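Local coordinates for triphenylmethane reductase (Citrobacter sp., PDB 2JL1), which probably uses NADPH to reduce triphenylmethane dyes, a reaction of interest for bioremediation, and belongs to the NmrA-like family of Rossmann-fold proteins, at residues F109-I115 / K257-T263. Numbering follows the deposited sequence.
Sequences FAEESII and KGEASKT
Glu259 reaches Ser113 and Ile114 with CG anti to its backbone N (chi1 170°) and a bend at chi2. Ser113 OG is likewise anti to its own N (chi1 176°), which turns the hydroxyl to meet the carboxylate. The Glu259 carboxylate then grips the loop with both oxygens. Glu259 OE2 accepts from Ser113 OG at 2.7 Å through its syn lone pair. Glu259 OE1 accepts the backbone N-H of Ile114 at 2.9 Å from N, also on the syn side, and this bond is nearly straight (176°). Ser113 OG accepts in turn from the N of Ile115, forming an ST turn. Tyr107 OH is a further partner of Glu259 OE2, and a water links Glu259 OE1 to Glu112 O.

Lys262 carries the other end of the contact. Its CB sits over one face of the Phe109 ring, a CH-pi contact 3.9 Å from the ring centroid. A bend at chi3 brings Lys262 CE to 3.6 Å from Phe109 CD1. Lys262 NZ goes on to form a salt bridge with Glu112 OE1 at 2.8 Å, approaching from above the carboxylate plane. Beside the polar cluster, Ile114 CD1 packs on Lys257 CB at 3.8 Å, while the Lys257 amine pairs with Asp253.

The contact joins the loop after strand 101-107 of the Rossmann sheet to the loop that follows helix 242-256. A Schellman motif with Gly258 as its C-prime residue ends that helix. The site lies at the surface, with the Ile115 side chain about 8 Å from the bound NADP. Three direct hydrogen-bond partners, Ser113 OG, Ile114 N and Tyr107 OH, converge on the Glu259 carboxylate. They would be expected to stabilise its negative charge and limit its rotation, tying the two loops together by polar bonds.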
loop_
_atom_site.group_PDB
_atom_site.type_symbol
_atom_site.label_atom_id
_atom_site.label_comp_id
_atom_site.label_asym_id
_atom_site.label_seq_id
_atom_site.Cartn_x
_atom_site.Cartn_y
_atom_site.Cartn_z
ATOM N N PHE A 109 7.872 -12.234 -4.151
ATOM C CA PHE A 109 6.749 -13.006 -3.635
ATOM C C PHE A 109 6.105 -12.383 -2.400
ATOM O O PHE A 109 5.622 -13.102 -1.515
ATOM C CB PHE A 109 7.160 -14.462 -3.416
ATOM C CG PHE A 109 7.757 -15.089 -4.648
ATOM C CD1 PHE A 109 6.971 -15.315 -5.779
ATOM C CD2 PHE A 109 9.091 -15.400 -4.691
ATOM C CE1 PHE A 109 7.521 -15.888 -6.935
ATOM C CE2 PHE A 109 9.654 -15.977 -5.833
ATOM C CZ PHE A 109 8.864 -16.218 -6.955
ATOM N N ALA A 110 6.071 -11.046 -2.357
ATOM C CA ALA A 110 5.619 -10.332 -1.149
ATOM C C ALA A 110 4.210 -10.767 -0.696
ATOM O O ALA A 110 3.942 -10.881 0.518
ATOM C CB ALA A 110 5.668 -8.810 -1.379
ATOM N N GLU A 111 3.324 -11.034 -1.648
ATOM C CA GLU A 111 1.937 -11.416 -1.313
ATOM C C GLU A 111 1.850 -12.698 -0.472
ATOM O O GLU A 111 0.887 -12.897 0.274
ATOM C CB GLU A 111 1.121 -11.619 -2.575
ATOM C CG GLU A 111 0.886 -10.358 -3.373
ATOM C CD GLU A 111 1.955 -10.117 -4.439
ATOM O OE1 GLU A 111 3.015 -10.796 -4.446
ATOM O OE2 GLU A 111 1.713 -9.235 -5.282
ATOM N N GLU A 112 2.861 -13.555 -0.595
ATOM C CA GLU A 112 2.888 -14.838 0.122
ATOM C C GLU A 112 3.760 -14.804 1.359
ATOM O O GLU A 112 3.900 -15.819 2.070
ATOM C CB GLU A 112 3.370 -15.948 -0.817
ATOM C CG GLU A 112 2.302 -16.333 -1.818
ATOM C CD GLU A 112 2.288 -15.449 -3.047
ATOM O OE1 GLU A 112 3.372 -14.999 -3.491
ATOM O OE2 GLU A 112 1.191 -15.227 -3.595
ATOM N N SER A 113 4.353 -13.645 1.602
ATOM C CA SER A 113 5.328 -13.507 2.660
ATOM C C SER A 113 4.700 -13.501 4.049
ATOM O O SER A 113 3.567 -13.082 4.221
ATOM C CB SER A 113 6.157 -12.248 2.445
ATOM O OG SER A 113 7.048 -12.067 3.528
ATOM N N ILE A 114 5.461 -13.988 5.026
ATOM C CA ILE A 114 5.050 -13.989 6.404
ATOM C C ILE A 114 5.895 -13.056 7.278
ATOM O O ILE A 114 5.778 -13.092 8.497
ATOM C CB ILE A 114 5.030 -15.454 6.994
ATOM C CG1 ILE A 114 6.458 -15.984 7.237
ATOM C CG2 ILE A 114 4.197 -16.405 6.106
ATOM C CD1 ILE A 114 6.512 -17.381 7.918
ATOM N N ILE A 115 6.764 -12.239 6.682
ATOM C CA ILE A 115 7.466 -11.210 7.453
ATOM C C ILE A 115 6.823 -9.807 7.251
ATOM O O ILE A 115 6.378 -9.485 6.138
ATOM C CB ILE A 115 8.955 -11.182 7.141
ATOM C CG1 ILE A 115 9.199 -10.696 5.726
ATOM C CG2 ILE A 115 9.573 -12.597 7.343
ATOM C CD1 ILE A 115 10.363 -9.741 5.611
ATOM N N LYS A 257 9.925 -21.846 7.601
ATOM C CA LYS A 257 8.502 -21.958 7.217
ATOM C C LYS A 257 8.262 -21.714 5.717
ATOM O O LYS A 257 7.105 -21.521 5.287
ATOM C CB LYS A 257 7.655 -20.976 8.056
ATOM C CG LYS A 257 7.536 -21.419 9.524
ATOM C CD LYS A 257 7.081 -20.300 10.455
ATOM C CE LYS A 257 6.975 -20.792 11.896
ATOM N NZ LYS A 257 6.745 -19.599 12.786
ATOM N N GLY A 258 9.337 -21.726 4.924
ATOM C CA GLY A 258 9.214 -21.645 3.478
ATOM C C GLY A 258 9.222 -20.245 2.868
ATOM O O GLY A 258 8.938 -20.093 1.681
ATOM N N GLU A 259 9.563 -19.240 3.676
ATOM C CA GLU A 259 9.569 -17.836 3.243
ATOM C C GLU A 259 10.412 -17.590 1.989
ATOM O O GLU A 259 10.053 -16.764 1.157
ATOM C CB GLU A 259 10.064 -16.939 4.402
ATOM C CG GLU A 259 10.364 -15.463 4.047
ATOM C CD GLU A 259 9.108 -14.642 3.859
ATOM O OE1 GLU A 259 7.994 -15.104 4.225
ATOM O OE2 GLU A 259 9.242 -13.539 3.311
ATOM N N ALA A 260 11.544 -18.275 1.865
ATOM C CA ALA A 260 12.451 -17.995 0.754
ATOM C C ALA A 260 12.562 -19.188 -0.209
ATOM O O ALA A 260 13.537 -19.342 -0.927
ATOM C CB ALA A 260 13.820 -17.551 1.303
ATOM N N SER A 261 11.504 -19.980 -0.273
ATOM C CA SER A 261 11.548 -21.285 -0.925
ATOM C C SER A 261 11.000 -21.263 -2.354
ATOM O O SER A 261 11.076 -22.267 -3.053
ATOM C CB SER A 261 10.729 -22.283 -0.112
ATOM O OG SER A 261 9.351 -21.940 -0.117
ATOM N N LYS A 262 10.409 -20.155 -2.779
ATOM C CA LYS A 262 9.891 -20.055 -4.158
ATOM C C LYS A 262 10.906 -19.502 -5.160
ATOM O O LYS A 262 11.692 -18.653 -4.817
ATOM C CB LYS A 262 8.628 -19.201 -4.199
ATOM C CG LYS A 262 7.413 -19.895 -3.639
ATOM C CD LYS A 262 6.330 -18.917 -3.254
ATOM C CE LYS A 262 5.553 -18.376 -4.438
ATOM N NZ LYS A 262 4.416 -17.536 -3.934
ATOM N N THR A 263 10.864 -19.978 -6.411
ATOM C CA THR A 263 11.837 -19.535 -7.403
ATOM C C THR A 263 11.234 -18.940 -8.667
ATOM O O THR A 263 10.045 -19.097 -8.987
ATOM C CB THR A 263 12.866 -20.666 -7.819
ATOM O OG1 THR A 263 12.213 -21.627 -8.644
ATOM C CG2 THR A 263 13.519 -21.370 -6.622
HETATM O O HOH W 1 7.090 -15.395 0.360
HETATM O O HOH W 2 6.246 -17.074 3.391
#